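Long-range contact in 3-oxoacyl-(Acyl-carrier protein) synthase (Burkholderia xenovorans, PDB 4EFI), which probably catalyses the condensation of acyl groups with malonyl-acyl carrier protein, as a 3-oxoacyl-[acyl-carrier-protein] synthase of the thiolase superfamily: residues G130-I142 against T180-F193. Numbering follows the deposited sequence.
Sequences GYPQALWLGMNLI and TALETSNGDAAAHF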
# COMPACT_ATOMS: atom_id res chain seq x y z
N GLY A 130 1.01 -2.42 4.87
CA GLY A 130 0.20 -1.48 5.63
C GLY A 130 -1.28 -1.41 5.29
O GLY A 130 -2.06 -1.07 6.17
N TYR A 131 -1.68 -1.70 4.05
CA TYR A 131 -3.08 -1.45 3.71
C TYR A 131 -4.03 -2.40 4.45
O TYR A 131 -5.01 -1.94 5.04
CB TYR A 131 -3.32 -1.44 2.21
CG TYR A 131 -4.70 -0.93 1.84
CD1 TYR A 131 -5.05 0.40 2.03
CD2 TYR A 131 -5.65 -1.78 1.28
CE1 TYR A 131 -6.29 0.86 1.70
CE2 TYR A 131 -6.88 -1.32 0.92
CZ TYR A 131 -7.21 0.01 1.13
OH TYR A 131 -8.46 0.44 0.74
N PRO A 132 -3.75 -3.72 4.45
CA PRO A 132 -4.69 -4.58 5.19
C PRO A 132 -4.72 -4.26 6.68
O PRO A 132 -5.74 -4.39 7.32
CB PRO A 132 -4.17 -6.00 4.91
CG PRO A 132 -3.45 -5.85 3.62
CD PRO A 132 -2.78 -4.51 3.69
N GLN A 133 -3.59 -3.83 7.24
CA GLN A 133 -3.55 -3.42 8.65
C GLN A 133 -4.38 -2.18 8.92
O GLN A 133 -5.06 -2.10 9.95
CB GLN A 133 -2.10 -3.20 9.11
CG GLN A 133 -1.22 -4.44 8.94
CD GLN A 133 0.08 -4.34 9.69
OE1 GLN A 133 1.16 -4.56 9.12
NE2 GLN A 133 -0.01 -4.07 10.97
N ALA A 134 -4.31 -1.22 8.01
CA ALA A 134 -5.14 -0.02 8.12
C ALA A 134 -6.62 -0.35 8.05
O ALA A 134 -7.43 0.21 8.81
CB ALA A 134 -4.78 0.96 7.02
N LEU A 135 -6.99 -1.24 7.13
CA LEU A 135 -8.38 -1.68 7.04
C LEU A 135 -8.83 -2.31 8.35
O LEU A 135 -9.89 -1.99 8.87
CB LEU A 135 -8.56 -2.70 5.90
CG LEU A 135 -8.50 -2.16 4.47
CD1 LEU A 135 -8.62 -3.32 3.48
CD2 LEU A 135 -9.59 -1.17 4.19
N TRP A 136 -8.02 -3.22 8.88
CA TRP A 136 -8.37 -3.87 10.13
C TRP A 136 -8.52 -2.85 11.27
O TRP A 136 -9.52 -2.88 12.01
CB TRP A 136 -7.35 -4.95 10.53
CG TRP A 136 -7.55 -5.33 11.94
CD1 TRP A 136 -8.56 -6.05 12.45
CD2 TRP A 136 -6.74 -4.90 13.05
NE1 TRP A 136 -8.46 -6.10 13.83
CE2 TRP A 136 -7.34 -5.40 14.22
CE3 TRP A 136 -5.56 -4.15 13.16
CZ2 TRP A 136 -6.79 -5.18 15.49
CZ3 TRP A 136 -5.03 -3.92 14.41
CH2 TRP A 136 -5.64 -4.44 15.56
N LEU A 137 -7.56 -1.94 11.40
CA LEU A 137 -7.61 -1.01 12.51
C LEU A 137 -8.84 -0.13 12.41
O LEU A 137 -9.55 0.10 13.39
CB LEU A 137 -6.36 -0.15 12.58
CG LEU A 137 -6.32 0.76 13.80
CD1 LEU A 137 -6.50 -0.02 15.10
CD2 LEU A 137 -5.00 1.49 13.80
N GLY A 138 -9.10 0.37 11.22
CA GLY A 138 -10.26 1.21 11.02
C GLY A 138 -11.58 0.51 11.27
O GLY A 138 -12.50 1.05 11.89
N MET A 139 -11.68 -0.73 10.80
CA MET A 139 -12.90 -1.50 11.01
C MET A 139 -13.07 -1.87 12.48
O MET A 139 -14.19 -1.90 12.99
CB MET A 139 -12.95 -2.75 10.11
CG MET A 139 -13.08 -2.38 8.65
SD MET A 139 -13.54 -3.78 7.62
CE MET A 139 -14.00 -2.91 6.13
N ASN A 140 -11.96 -2.13 13.18
CA ASN A 140 -12.02 -2.36 14.62
C ASN A 140 -12.54 -1.11 15.35
O ASN A 140 -13.38 -1.25 16.25
CB ASN A 140 -10.63 -2.76 15.13
CG ASN A 140 -10.61 -3.00 16.62
OD1 ASN A 140 -10.71 -4.13 17.08
ND2 ASN A 140 -10.42 -1.97 17.36
N LEU A 141 -12.10 0.07 14.95
CA LEU A 141 -12.59 1.31 15.58
C LEU A 141 -14.12 1.42 15.42
O LEU A 141 -14.83 1.80 16.35
CB LEU A 141 -11.94 2.54 14.95
CG LEU A 141 -10.44 2.84 15.17
CD1 LEU A 141 -10.02 4.11 14.44
CD2 LEU A 141 -10.15 2.95 16.65
N ILE A 142 -14.63 1.08 14.25
CA ILE A 142 -16.05 1.17 13.99
C ILE A 142 -16.80 0.09 14.76
O ILE A 142 -17.80 0.37 15.42
CB ILE A 142 -16.31 1.10 12.48
CG1 ILE A 142 -15.82 2.39 11.85
CG2 ILE A 142 -17.80 0.86 12.18
CD1 ILE A 142 -15.71 2.34 10.33
N THR A 180 -9.25 5.99 1.69
CA THR A 180 -10.30 4.98 1.77
C THR A 180 -11.26 5.39 2.87
O THR A 180 -10.84 5.78 3.97
CB THR A 180 -9.71 3.60 2.12
OG1 THR A 180 -8.83 3.18 1.07
CG2 THR A 180 -10.81 2.53 2.28
N ALA A 181 -12.56 5.33 2.57
CA ALA A 181 -13.62 5.64 3.54
C ALA A 181 -14.16 4.34 4.08
O ALA A 181 -14.47 3.43 3.32
CB ALA A 181 -14.75 6.40 2.86
N LEU A 182 -14.30 4.28 5.40
CA LEU A 182 -14.96 3.17 6.08
C LEU A 182 -16.17 3.70 6.82
O LEU A 182 -16.13 4.78 7.38
CB LEU A 182 -14.03 2.51 7.10
CG LEU A 182 -12.68 2.05 6.63
CD1 LEU A 182 -11.94 1.46 7.83
CD2 LEU A 182 -12.79 1.02 5.51
N GLU A 183 -17.24 2.91 6.86
CA GLU A 183 -18.47 3.30 7.56
C GLU A 183 -19.12 2.12 8.26
O GLU A 183 -19.04 0.98 7.81
CB GLU A 183 -19.49 3.93 6.59
CG GLU A 183 -20.65 4.64 7.29
CD GLU A 183 -21.56 5.45 6.37
OE1 GLU A 183 -21.76 5.02 5.22
OE2 GLU A 183 -22.06 6.50 6.83
N THR A 184 -19.78 2.40 9.37
CA THR A 184 -20.64 1.44 10.03
C THR A 184 -21.61 0.82 9.00
O THR A 184 -22.14 1.52 8.11
CB THR A 184 -21.35 2.13 11.24
OG1 THR A 184 -22.22 1.21 11.91
CG2 THR A 184 -22.10 3.35 10.82
N SER A 185 -21.81 -0.50 9.10
CA SER A 185 -22.69 -1.27 8.22
C SER A 185 -23.54 -2.20 9.07
O SER A 185 -23.10 -2.65 10.13
CB SER A 185 -21.86 -2.07 7.24
OG SER A 185 -21.09 -3.04 7.90
N ASN A 186 -24.75 -2.49 8.60
CA ASN A 186 -25.73 -3.26 9.37
C ASN A 186 -25.78 -4.77 9.09
O ASN A 186 -26.32 -5.53 9.88
CB ASN A 186 -27.13 -2.68 9.18
N GLY A 187 -25.24 -5.20 7.96
CA GLY A 187 -25.27 -6.62 7.64
C GLY A 187 -24.50 -7.49 8.63
O GLY A 187 -23.84 -6.98 9.55
N ASP A 188 -24.58 -8.80 8.44
CA ASP A 188 -23.82 -9.75 9.26
C ASP A 188 -22.48 -10.15 8.59
O ASP A 188 -21.81 -11.07 9.04
CB ASP A 188 -24.65 -11.00 9.53
N ALA A 189 -22.09 -9.45 7.53
CA ALA A 189 -20.90 -9.83 6.77
C ALA A 189 -19.64 -9.65 7.63
O ALA A 189 -19.52 -8.64 8.34
CB ALA A 189 -20.80 -9.02 5.51
N ALA A 190 -18.71 -10.60 7.57
CA ALA A 190 -17.47 -10.50 8.35
C ALA A 190 -16.26 -10.24 7.47
O ALA A 190 -16.21 -10.68 6.31
CB ALA A 190 -17.25 -11.75 9.15
N ALA A 191 -15.26 -9.56 8.02
CA ALA A 191 -13.98 -9.39 7.37
C ALA A 191 -12.93 -10.15 8.18
O ALA A 191 -12.99 -10.16 9.41
CB ALA A 191 -13.60 -7.93 7.27
N HIS A 192 -11.99 -10.78 7.49
CA HIS A 192 -10.94 -11.57 8.13
C HIS A 192 -9.57 -11.03 7.75
O HIS A 192 -9.34 -10.61 6.60
CB HIS A 192 -11.02 -13.03 7.71
CG HIS A 192 -12.31 -13.68 8.08
ND1 HIS A 192 -12.49 -14.33 9.28
CD2 HIS A 192 -13.49 -13.74 7.43
CE1 HIS A 192 -13.73 -14.79 9.35
NE2 HIS A 192 -14.36 -14.45 8.24
N PHE A 193 -8.65 -11.03 8.72
CA PHE A 193 -7.32 -10.46 8.55
C PHE A 193 -6.30 -11.36 9.23
O PHE A 193 -6.60 -12.02 10.22
CB PHE A 193 -7.22 -9.09 9.21
CG PHE A 193 -8.28 -8.13 8.77
CD1 PHE A 193 -9.50 -8.06 9.43
CD2 PHE A 193 -8.06 -7.25 7.72
CE1 PHE A 193 -10.47 -7.15 9.03
CE2 PHE A 193 -9.02 -6.34 7.33
CZ PHE A 193 -10.23 -6.30 7.98
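Phe193 and Leu182 meet helix 130-142 from two different β-sheets, as in the layered α/β arrangement of the thiolase fold, in which a helix lies between two sheets. Strand 180-184 belongs to one sheet; the chain then turns through 185-189 and enters the other as strand 190-193. The helix runs roughly along strand 180-184, at 28°, and largely against the direction of strand 190-193.

Aromatic contacts dominate on the side of strand 190-193. The Phe193 ring lies with one face under Trp136, whose CB stands 3.6 Å from the ring centroid, almost on the normal, in a CH-pi contact. A chi1 of 165° places the Trp136 indole beside its own carbonyl carbon, its edge toward that same ring, the planes inclined at 66°. Met139 SD reaches the Phe193 rim, 4.2 Å from CZ, and touches Ala191 CB as well; Thr14 and Ala339 of the same sheet also pack on Phe193.

Facing strand 180-184, the packing is aliphatic. Leu182 CD1 rests on the helix backbone at Gly138, 3.6 Å from Gly138 C, where the absence of a side chain lets the methyl in. Leu182 CD2 meets Leu135 CD2 at 4.1 Å, and Ile142 CD1 touches Leu182 CB at 3.6 Å. At the end of the strand, Ile142 CG2 lies against Thr184 CA.

One polar link crosses the interface: in the plane of the Tyr131 ring, at its edge, a buried hydrogen bond of 2.8 Å joins Tyr131 OH to Thr180 OG1.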